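Local coordinates for putative NADH-flavin reductase (Lactobacillus casei ATCC 334, PDB 3H2S), which binds NADPH in a Rossmann-type fold and probably acts as an NAD(P)H-dependent oxidoreductase, perhaps a flavin reductase, at residues T87-V90 / S91-N95; D115-M118 / I119-F122; L194-L197 / D198-H202; P203-R207 / D208-V212. All blocks are in the same frame, centred on the assembly; numbering follows the deposited sequence.

Contact 1 of 4, residues T87-V90 / S91-N95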
loop_
_atom_site.group_PDB
_atom_site.type_symbol
_atom_site.label_atom_id
_atom_site.label_comp_id
_atom_site.label_asym_id
_atom_site.label_seq_id
_atom_site.Cartn_x
_atom_site.Cartn_y
_atom_site.Cartn_z
ATOM N N THR A 87 2.047 1.687 -3.994
ATOM C CA THR A 87 0.700 1.251 -3.612
ATOM C C THR A 87 -0.322 1.941 -4.503
ATOM O O THR A 87 -1.336 1.348 -4.867
ATOM C CB THR A 87 0.373 1.549 -2.128
ATOM O OG1 THR A 87 0.360 2.971 -1.907
ATOM C CG2 THR A 87 1.402 0.879 -1.168
ATOM N N HIS A 88 -0.086 3.216 -4.819
ATOM C CA HIS A 88 -1.023 3.941 -5.668
ATOM C C HIS A 88 -1.042 3.335 -7.069
ATOM O O HIS A 88 -2.113 3.129 -7.658
ATOM C CB HIS A 88 -0.667 5.434 -5.749
ATOM C CG HIS A 88 -1.676 6.241 -6.507
ATOM N ND1 HIS A 88 -3.004 6.282 -6.142
ATOM C CD2 HIS A 88 -1.597 6.862 -7.711
ATOM C CE1 HIS A 88 -3.681 6.988 -7.033
ATOM N NE2 HIS A 88 -2.859 7.320 -8.012
ATOM N N LEU A 89 0.143 3.121 -7.635
ATOM C CA LEU A 89 0.230 2.509 -8.974
ATOM C C LEU A 89 -0.472 1.149 -9.054
ATOM O O LEU A 89 -1.236 0.879 -9.987
ATOM C CB LEU A 89 1.693 2.374 -9.420
ATOM C CG LEU A 89 1.873 1.824 -10.845
ATOM C CD1 LEU A 89 0.973 2.536 -11.871
ATOM C CD2 LEU A 89 3.338 1.868 -11.286
ATOM N N VAL A 90 -0.161 0.268 -8.106
ATOM C CA VAL A 90 -0.838 -1.026 -8.018
ATOM C C VAL A 90 -2.365 -0.885 -7.984
ATOM O O VAL A 90 -3.087 -1.626 -8.663
ATOM C CB VAL A 90 -0.326 -1.869 -6.815
ATOM C CG1 VAL A 90 -1.239 -3.087 -6.571
ATOM C CG2 VAL A 90 1.116 -2.339 -7.083
ATOM N N SER A 91 -2.859 0.123 -7.279
ATOM C CA SER A 91 -4.301 0.292 -7.150
ATOM C C SER A 91 -4.957 0.629 -8.483
ATOM O O SER A 91 -6.150 0.385 -8.670
ATOM C CB SER A 91 -4.630 1.361 -6.110
ATOM O OG SER A 91 -4.506 2.669 -6.653
ATOM N N LEU A 92 -4.164 1.138 -9.429
ATOM C CA LEU A 92 -4.682 1.510 -10.751
ATOM C C LEU A 92 -4.597 0.337 -11.720
ATOM O O LEU A 92 -5.052 0.434 -12.856
ATOM C CB LEU A 92 -3.885 2.687 -11.330
ATOM C CG LEU A 92 -3.747 3.936 -10.459
ATOM C CD1 LEU A 92 -2.864 4.972 -11.149
ATOM C CD2 LEU A 92 -5.142 4.510 -10.181
ATOM N N LEU A 93 -3.916 -0.727 -11.313
ATOM C CA LEU A 93 -3.690 -1.846 -12.215
ATOM C C LEU A 93 -4.552 -3.074 -11.931
ATOM O O LEU A 93 -4.347 -4.126 -12.528
ATOM C CB LEU A 93 -2.213 -2.221 -12.225
ATOM C CG LEU A 93 -1.278 -1.043 -12.503
ATOM C CD1 LEU A 93 0.138 -1.526 -12.487
ATOM C CD2 LEU A 93 -1.631 -0.397 -13.842
ATOM N N ARG A 94 -5.545 -2.929 -11.062
ATOM C CA ARG A 94 -6.409 -4.051 -10.722
ATOM C C ARG A 94 -7.226 -4.485 -11.940
ATOM O O ARG A 94 -7.753 -3.653 -12.661
ATOM C CB ARG A 94 -7.334 -3.668 -9.565
ATOM C CG ARG A 94 -6.554 -3.187 -8.335
ATOM C CD ARG A 94 -5.778 -4.338 -7.699
ATOM N NE ARG A 94 -5.193 -3.919 -6.423
ATOM C CZ ARG A 94 -4.380 -4.661 -5.687
ATOM N NH1 ARG A 94 -4.017 -5.865 -6.117
ATOM N NH2 ARG A 94 -3.876 -4.170 -4.559
ATOM N N ASN A 95 -7.267 -5.785 -12.194
ATOM C CA ASN A 95 -7.927 -6.316 -13.391
ATOM C C ASN A 95 -7.469 -5.676 -14.713
ATOM O O ASN A 95 -8.288 -5.333 -15.564
ATOM C CB ASN A 95 -9.446 -6.207 -13.254
ATOM C CG ASN A 95 -9.980 -7.002 -12.075
ATOM O OD1 ASN A 95 -9.576 -8.152 -11.849
ATOM N ND2 ASN A 95 -10.853 -6.372 -11.284
HETATM O O HOH W 1 -4.754 4.757 -4.631
#

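Contact 2 of 4, residues D115-M118 / I119-F122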
loop_
_atom_site.group_PDB
_atom_site.type_symbol
_atom_site.label_atom_id
_atom_site.label_comp_id
_atom_site.label_asym_id
_atom_site.label_seq_id
_atom_site.Cartn_x
_atom_site.Cartn_y
_atom_site.Cartn_z
ATOM N N ASP A 115 20.787 -15.815 2.994
ATOM C CA ASP A 115 19.525 -16.307 2.469
ATOM C C ASP A 115 18.353 -15.399 2.850
ATOM O O ASP A 115 17.197 -15.803 2.751
ATOM C CB ASP A 115 19.274 -17.745 2.938
ATOM C CG ASP A 115 19.061 -17.847 4.441
ATOM O OD1 ASP A 115 19.192 -16.819 5.133
ATOM O OD2 ASP A 115 18.662 -18.922 4.922
ATOM N N HIS A 116 18.646 -14.144 3.180
ATOM C CA HIS A 116 17.621 -13.198 3.617
ATOM C C HIS A 116 18.091 -11.762 3.380
ATOM O O HIS A 116 19.291 -11.519 3.224
ATOM C CB HIS A 116 17.304 -13.403 5.103
ATOM C CG HIS A 116 18.465 -13.129 6.006
ATOM N ND1 HIS A 116 19.530 -13.998 6.130
ATOM C CD2 HIS A 116 18.800 -12.023 6.713
ATOM C CE1 HIS A 116 20.434 -13.472 6.938
ATOM N NE2 HIS A 116 20.018 -12.271 7.300
ATOM N N PRO A 117 17.140 -10.829 3.229
ATOM C CA PRO A 117 17.461 -9.436 2.902
ATOM C C PRO A 117 18.433 -8.807 3.901
ATOM O O PRO A 117 18.281 -8.983 5.119
ATOM C CB PRO A 117 16.101 -8.732 2.976
ATOM C CG PRO A 117 15.074 -9.820 2.788
ATOM C CD PRO A 117 15.689 -11.056 3.380
HETATM N N MSE A 118 19.451 -8.124 3.391
HETATM C CA MSE A 118 20.562 -7.669 4.232
HETATM C C MSE A 118 20.116 -6.608 5.233
HETATM O O MSE A 118 20.718 -6.473 6.297
HETATM C CB MSE A 118 21.701 -7.126 3.373
HETATM C CG MSE A 118 21.354 -5.844 2.610
HETATM SE SE MSE A 118 22.879 -5.162 1.567
HETATM C CE MSE A 118 22.780 -6.409 0.044
ATOM N N ILE A 119 19.076 -5.849 4.885
ATOM C CA ILE A 119 18.546 -4.806 5.776
ATOM C C ILE A 119 18.167 -5.373 7.140
ATOM O O ILE A 119 18.228 -4.676 8.150
ATOM C CB ILE A 119 17.318 -4.078 5.163
ATOM C CG1 ILE A 119 16.965 -2.813 5.957
ATOM C CG2 ILE A 119 16.106 -5.006 5.070
ATOM C CD1 ILE A 119 15.919 -1.935 5.262
ATOM N N LEU A 120 17.796 -6.643 7.175
ATOM C CA LEU A 120 17.406 -7.279 8.439
ATOM C C LEU A 120 18.581 -7.377 9.413
ATOM O O LEU A 120 18.385 -7.446 10.623
ATOM C CB LEU A 120 16.822 -8.668 8.185
ATOM C CG LEU A 120 15.588 -8.692 7.277
ATOM C CD1 LEU A 120 15.108 -10.107 7.087
ATOM C CD2 LEU A 120 14.486 -7.825 7.869
ATOM N N ASP A 121 19.796 -7.356 8.886
ATOM C CA ASP A 121 20.992 -7.496 9.714
ATOM C C ASP A 121 21.684 -6.165 10.008
ATOM O O ASP A 121 22.708 -6.132 10.693
ATOM C CB ASP A 121 21.978 -8.453 9.050
ATOM C CG ASP A 121 21.440 -9.869 8.961
ATOM O OD1 ASP A 121 20.807 -10.327 9.932
ATOM O OD2 ASP A 121 21.637 -10.516 7.916
ATOM N N PHE A 122 21.151 -5.075 9.466
ATOM C CA PHE A 122 21.722 -3.754 9.732
ATOM C C PHE A 122 21.714 -3.450 11.230
ATOM O O PHE A 122 20.752 -3.787 11.933
ATOM C CB PHE A 122 20.947 -2.666 8.979
ATOM C CG PHE A 122 21.218 -2.636 7.493
ATOM C CD1 PHE A 122 22.073 -3.555 6.907
ATOM C CD2 PHE A 122 20.617 -1.682 6.688
ATOM C CE1 PHE A 122 22.264 -3.569 5.529
ATOM C CE2 PHE A 122 20.830 -1.665 5.318
ATOM C CZ PHE A 122 21.677 -2.597 4.737
#

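Contact 3 of 4, residues L194-L197 / D198-H202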
loop_
_atom_site.group_PDB
_atom_site.type_symbol
_atom_site.label_atom_id
_atom_site.label_comp_id
_atom_site.label_asym_id
_atom_site.label_seq_id
_atom_site.Cartn_x
_atom_site.Cartn_y
_atom_site.Cartn_z
ATOM N N LEU A 194 18.298 -1.242 -20.315
ATOM C CA LEU A 194 18.285 -2.477 -21.110
ATOM C C LEU A 194 17.454 -3.547 -20.422
ATOM O O LEU A 194 16.634 -4.210 -21.056
ATOM C CB LEU A 194 19.708 -3.026 -21.332
ATOM C CG LEU A 194 20.678 -2.301 -22.270
ATOM C CD1 LEU A 194 21.911 -3.179 -22.517
ATOM C CD2 LEU A 194 20.005 -1.926 -23.586
ATOM N N ALA A 195 17.744 -3.775 -19.145
ATOM C CA ALA A 195 17.079 -4.825 -18.364
ATOM C C ALA A 195 15.571 -4.593 -18.254
ATOM O O ALA A 195 14.781 -5.520 -18.325
ATOM C CB ALA A 195 17.725 -4.932 -16.958
ATOM N N ILE A 196 15.182 -3.352 -17.995
ATOM C CA ILE A 196 13.784 -2.996 -17.926
ATOM C C ILE A 196 13.038 -3.220 -19.238
ATOM O O ILE A 196 12.001 -3.880 -19.253
ATOM C CB ILE A 196 13.621 -1.548 -17.429
ATOM C CG1 ILE A 196 14.054 -1.471 -15.951
ATOM C CG2 ILE A 196 12.166 -1.085 -17.613
ATOM C CD1 ILE A 196 14.092 -0.055 -15.372
ATOM N N LEU A 197 13.604 -2.731 -20.340
ATOM C CA LEU A 197 12.986 -2.883 -21.638
ATOM C C LEU A 197 12.997 -4.335 -22.077
ATOM O O LEU A 197 12.057 -4.784 -22.716
ATOM C CB LEU A 197 13.646 -1.987 -22.694
ATOM C CG LEU A 197 12.954 -0.630 -22.899
ATOM C CD1 LEU A 197 11.505 -0.806 -23.332
ATOM C CD2 LEU A 197 13.050 0.220 -21.639
ATOM N N ASP A 198 14.026 -5.078 -21.675
ATOM C CA ASP A 198 14.060 -6.518 -21.953
ATOM C C ASP A 198 12.853 -7.201 -21.330
ATOM O O ASP A 198 12.234 -8.063 -21.947
ATOM C CB ASP A 198 15.354 -7.151 -21.434
ATOM C CG ASP A 198 16.515 -6.972 -22.400
ATOM O OD1 ASP A 198 16.301 -6.428 -23.505
ATOM O OD2 ASP A 198 17.637 -7.384 -22.053
ATOM N N GLN A 199 12.577 -6.878 -20.066
ATOM C CA GLN A 199 11.427 -7.470 -19.369
ATOM C C GLN A 199 10.111 -7.038 -20.000
ATOM O O GLN A 199 9.181 -7.825 -20.095
ATOM C CB GLN A 199 11.457 -7.102 -17.884
ATOM C CG GLN A 199 12.498 -7.860 -17.089
ATOM C CD GLN A 199 12.223 -9.359 -17.039
ATOM O OE1 GLN A 199 11.074 -9.790 -17.036
ATOM N NE2 GLN A 199 13.277 -10.152 -17.088
ATOM N N LEU A 200 9.996 -5.759 -20.353
ATOM C CA LEU A 200 8.771 -5.267 -20.994
ATOM C C LEU A 200 8.486 -6.016 -22.304
ATOM O O LEU A 200 7.336 -6.359 -22.601
ATOM C CB LEU A 200 8.888 -3.768 -21.261
ATOM C CG LEU A 200 8.110 -2.797 -20.368
ATOM C CD1 LEU A 200 7.708 -3.398 -19.041
ATOM C CD2 LEU A 200 8.820 -1.459 -20.219
ATOM N N GLU A 201 9.535 -6.264 -23.088
ATOM C CA GLU A 201 9.370 -6.901 -24.392
ATOM C C GLU A 201 9.224 -8.407 -24.267
ATOM O O GLU A 201 8.472 -9.020 -25.017
ATOM C CB GLU A 201 10.511 -6.539 -25.351
ATOM C CG GLU A 201 10.481 -5.084 -25.794
ATOM C CD GLU A 201 11.527 -4.756 -26.856
ATOM O OE1 GLU A 201 12.632 -5.353 -26.818
ATOM O OE2 GLU A 201 11.220 -3.949 -27.767
ATOM N N HIS A 202 9.882 -8.984 -23.266
ATOM C CA HIS A 202 9.809 -10.424 -23.017
ATOM C C HIS A 202 9.768 -10.699 -21.517
ATOM O O HIS A 202 10.815 -10.919 -20.902
ATOM C CB HIS A 202 11.022 -11.137 -23.618
ATOM C CG HIS A 202 10.950 -11.326 -25.101
ATOM N ND1 HIS A 202 11.428 -12.460 -25.726
ATOM C CD2 HIS A 202 10.572 -10.475 -26.093
ATOM C CE1 HIS A 202 11.299 -12.324 -27.036
ATOM N NE2 HIS A 202 10.774 -11.132 -27.284
HETATM O O HOH W 2 15.868 -8.258 -18.149
#

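Contact 4 of 4, residues P203-R207 / D208-V212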
loop_
_atom_site.group_PDB
_atom_site.type_symbol
_atom_site.label_atom_id
_atom_site.label_comp_id
_atom_site.label_asym_id
_atom_site.label_seq_id
_atom_site.Cartn_x
_atom_site.Cartn_y
_atom_site.Cartn_z
ATOM N N PRO A 203 8.585 -10.538 -20.895
ATOM C CA PRO A 203 8.530 -10.635 -19.435
ATOM C C PRO A 203 8.863 -12.047 -18.963
ATOM O O PRO A 203 8.284 -13.014 -19.453
ATOM C CB PRO A 203 7.071 -10.290 -19.090
ATOM C CG PRO A 203 6.430 -9.834 -20.336
ATOM C CD PRO A 203 7.279 -10.232 -21.499
ATOM N N THR A 204 9.911 -12.178 -18.164
ATOM C CA THR A 204 10.257 -13.472 -17.591
ATOM C C THR A 204 10.142 -13.439 -16.066
ATOM O O THR A 204 10.077 -14.473 -15.414
ATOM C CB THR A 204 11.680 -13.917 -17.998
ATOM O OG1 THR A 204 12.037 -15.086 -17.257
ATOM C CG2 THR A 204 12.683 -12.853 -17.700
ATOM N N ALA A 205 10.059 -12.241 -15.510
ATOM C CA ALA A 205 10.115 -12.067 -14.058
ATOM C C ALA A 205 8.813 -11.490 -13.491
ATOM O O ALA A 205 8.825 -10.848 -12.432
ATOM C CB ALA A 205 11.286 -11.184 -13.693
ATOM N N ILE A 206 7.686 -11.775 -14.148
ATOM C CA ILE A 206 6.392 -11.325 -13.642
ATOM C C ILE A 206 6.126 -11.887 -12.230
ATOM O O ILE A 206 6.360 -13.071 -11.964
ATOM C CB ILE A 206 5.233 -11.674 -14.599
ATOM C CG1 ILE A 206 5.260 -10.739 -15.820
ATOM C CG2 ILE A 206 3.882 -11.557 -13.873
ATOM C CD1 ILE A 206 4.338 -11.154 -16.961
ATOM N N ARG A 207 5.811 -10.988 -11.305
ATOM C CA ARG A 207 5.558 -11.340 -9.903
ATOM C C ARG A 207 6.798 -11.934 -9.250
ATOM O O ARG A 207 6.714 -12.749 -8.330
ATOM C CB ARG A 207 4.352 -12.286 -9.777
ATOM C CG ARG A 207 2.993 -11.632 -10.056
ATOM C CD ARG A 207 1.937 -12.705 -10.412
ATOM N NE ARG A 207 0.904 -12.159 -11.281
ATOM C CZ ARG A 207 0.648 -12.589 -12.509
ATOM N NH1 ARG A 207 1.255 -13.669 -12.982
ATOM N NH2 ARG A 207 -0.303 -12.004 -13.221
ATOM N N ASP A 208 7.956 -11.483 -9.709
ATOM C CA ASP A 208 9.223 -11.912 -9.140
ATOM C C ASP A 208 10.131 -10.692 -9.074
ATOM O O ASP A 208 9.827 -9.644 -9.641
ATOM C CB ASP A 208 9.846 -12.999 -10.017
ATOM C CG ASP A 208 10.809 -13.896 -9.255
ATOM O OD1 ASP A 208 11.175 -13.564 -8.106
ATOM O OD2 ASP A 208 11.264 -14.898 -9.844
ATOM N N ARG A 209 11.245 -10.833 -8.371
ATOM C CA ARG A 209 12.261 -9.794 -8.324
ATOM C C ARG A 209 13.561 -10.349 -8.886
ATOM O O ARG A 209 13.945 -11.467 -8.570
ATOM C CB ARG A 209 12.477 -9.330 -6.887
ATOM C CG ARG A 209 13.434 -8.151 -6.771
ATOM C CD ARG A 209 14.866 -8.578 -6.531
ATOM N NE ARG A 209 15.007 -9.293 -5.268
ATOM C CZ ARG A 209 15.181 -8.697 -4.093
ATOM N NH1 ARG A 209 15.304 -7.373 -4.032
ATOM N NH2 ARG A 209 15.232 -9.421 -2.972
ATOM N N ILE A 210 14.186 -9.592 -9.782
ATOM C CA ILE A 210 15.545 -9.884 -10.208
ATOM C C ILE A 210 16.515 -8.762 -9.818
ATOM O O ILE A 210 16.093 -7.686 -9.410
ATOM C CB ILE A 210 15.615 -10.163 -11.715
ATOM C CG1 ILE A 210 15.056 -8.978 -12.515
ATOM C CG2 ILE A 210 14.861 -11.477 -12.045
ATOM C CD1 ILE A 210 15.370 -9.038 -14.024
ATOM N N VAL A 211 17.811 -9.057 -9.852
ATOM C CA VAL A 211 18.833 -8.039 -9.602
ATOM C C VAL A 211 19.720 -8.026 -10.837
ATOM O O VAL A 211 19.954 -9.073 -11.438
ATOM C CB VAL A 211 19.694 -8.384 -8.372
ATOM C CG1 VAL A 211 20.239 -9.818 -8.461
ATOM C CG2 VAL A 211 20.831 -7.385 -8.196
ATOM N N VAL A 212 20.261 -6.863 -11.178
ATOM C CA VAL A 212 21.123 -6.773 -12.360
ATOM C C VAL A 212 22.433 -6.055 -12.069
ATOM O O VAL A 212 22.465 -5.123 -11.269
ATOM C CB VAL A 212 20.392 -6.108 -13.549
ATOM C CG1 VAL A 212 19.310 -7.033 -14.068
ATOM C CG2 VAL A 212 19.785 -4.777 -13.140
#

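Contact 1 of 4, residues T87-V90 / S91-N95
Val90 meets Arg94 one turn on, where helix 80-91 runs out. Its CG1 sits over one face of the guanidinium, 3.5 Å from Arg94 NH2 and off toward the rim. The arginine reaches back because its chain bends at the CB-CG bond (chi2 -69°) and then runs straight to the guanidinium. Its NE forms a salt bridge with Asp84 of the second subunit, so this side of the helix end lies at the dimer interface. With alanine in place of Arg94, Asp84 of the second subunit would probably lose its charged mate, and Val90 CG1 the flat group lying over it. The inner side is tight. Leu89 CG lies 4.1 Å from Leu93 CD1, and both leucines press on strand 99-103, through Phe102 and Ala100. This is the helix-to-strand turn of a Rossmann-type fold, and the backbone tightens as the helix ends. Ser91 N still bonds to Thr87 O, four residues back. Leu92 N bonds to Leu89 O, three residues back, and only weakly to His88 O; Leu93 N bonds to Val90 O. The other side is looser and hydrated. Ser91 OG donates to His88 O at 2.6 Å. A water joins the same OG to His88 ND1, 2.9 and 2.8 Å away. The far nitrogen of the ring, NE2, bonds to Leu55 O. Leu92 packs obliquely on the ring, with CD1 3.9 Å from His88 NE2.

Contact 2 of 4, residues D115-M118 / I119-F122
His116 NE2 donates to Asp121 OD2 in a very short bond of 2.5 Å, bent at 142°. The carboxylate oxygen comes to the ring edge, near its plane, while the two flat groups stand almost at right angles, 86° apart. On the other ring nitrogen, ND1 donates to Asp115 OD1 at 3.0 Å, in the ring plane. Two carboxylates grip the imidazole, which probably favours its charged form. A leucine in its place would probably leave both carboxylates without the ring that joins them and set Asp121 free to turn. Next come the backbone bonds, Leu120 N to Pro117 O at 3.2 Å and Asp121 N to Met118 O at 2.9 Å. Further out, Leu120 lies alongside Pro117 and points the same way, with CD1 3.9 Å from Pro117 CD. Selenomethionine Met118 packs its CG 3.8 Å from Phe122 CE1, and its SE lies at the ring edge in a Met-aromatic contact. Tyr139 of helix 132-145 touches Pro117, Ile119 and Leu120. Bonds three residues back make this a 3-10 turn, set in the surface loop between strand 99-103 and helix 132-145, with the side chain of Met118 about 8 Å from the bound NADPH.

Contact 3 of 4, residues L194-L197 / D198-H202
Asp198 lies over the carbonyl of Leu194, one turn back in helix 189-201. Its CB is 3.2 Å from Leu194 O. CG is 3.1 Å from the same oxygen, because chi1 of -82° swings the carboxylate back beside its own backbone N. OD1 and OD2 stay near Leu194 O too, at 3.3 and 3.5 Å, but acceptor beside acceptor cannot bond. OD1 instead makes a salt bridge with Arg23, and OD2 bonds to Tyr170 OH. Arg23 also holds Glu201 OE1, so one arginine ties two acids a turn apart and probably eases the repulsion between them. The backbone beneath is regular alpha helix. Asp198 N, Gln199 N, Leu200 N and Glu201 N each bond to the carbonyl four residues earlier. The bond from Leu200 N to Ile196 O is 3.0 Å. Ala195 O also accepts a hydrogen bond from a water, 3.0 Å away, and that water weakly accepts from Gln199 NE2. On the inner side the contacts are apolar. Leu200 CD2 touches two methyls, 4.3 Å from Ile196 CG2 and 4.2 Å from Leu197 CD1. Ile196 and Leu200 pack against strands 65-68 and 99-103, touching Val67 and Val101 alike. Leu197 packs on Ile16 and Glu19 of helix 11-22, and Ile196 reaches Ile16 as well, so the helix packs on the Rossmann-type sheet beside helix 11-22.

Contact 4 of 4, residues P203-R207 / D208-V212
Ala205 CB rests on a methyl of Ile210, with 3.9 Å to its CG2. Between them the chain makes a type II beta turn, from Ala205 to Asp208, and so passes from helix 189-201 into strand 209-214. This strand lies in the sheet between the parallel strand 153-158 and the antiparallel strand 170-173. The turn is closed by Asp208 N, which bonds to Ala205 O at 2.9 Å. The bond is bent, at 133°. Arg207 takes the third place of the turn with positive phi (63°), as a type II turn requires. Its side chain runs extended from CG to NE and then folds flat against its neighbour. Ile206 CG2 lies 3.4 Å above one face of the guanidinium, off toward the rim. Arg207 NE makes a weak hydrogen bond to Val151 O. The Ala205 methyl faces inward and also touches Ile154, while Ile210 packs on Ile156 and Gln199. The alanine and isoleucine thus cover part of strand 153-158. Arg209 points away from the turn. Its NE forms a salt bridge with Asp175, its NH1 bonds to Ser108 and Ser157, and its guanidinium makes a cation-pi contact with Tyr142. The Asp208 carboxylate turns onto the next backbone amide. Its OD1 accepts from Arg209 N at 2.7 Å, with the donor 38° out of the carboxylate plane.

How the contacts relate
Along the chain the contacts follow one another in series. Contact 1 ends helix 80-91, just before strand 99-103. Contact 2 lies in the long loop after that strand, near NADPH. Contacts 3 and 4 form a unit, with centres 10 Å apart. Helix 189-201 runs into strand 209-214, and Gln199 OE1 probably accepts from both Thr204 N and Ala205 N at the join. Strand 99-103 of the Rossmann-type sheet is a shared support, touched by side chains of contacts 1, 3 and 4. Contact 2 stands apart, its centre 28 Å from that of contact 1, though its nearest atoms come within about 6 Å of contact 4. Contact 1 also reaches the second subunit.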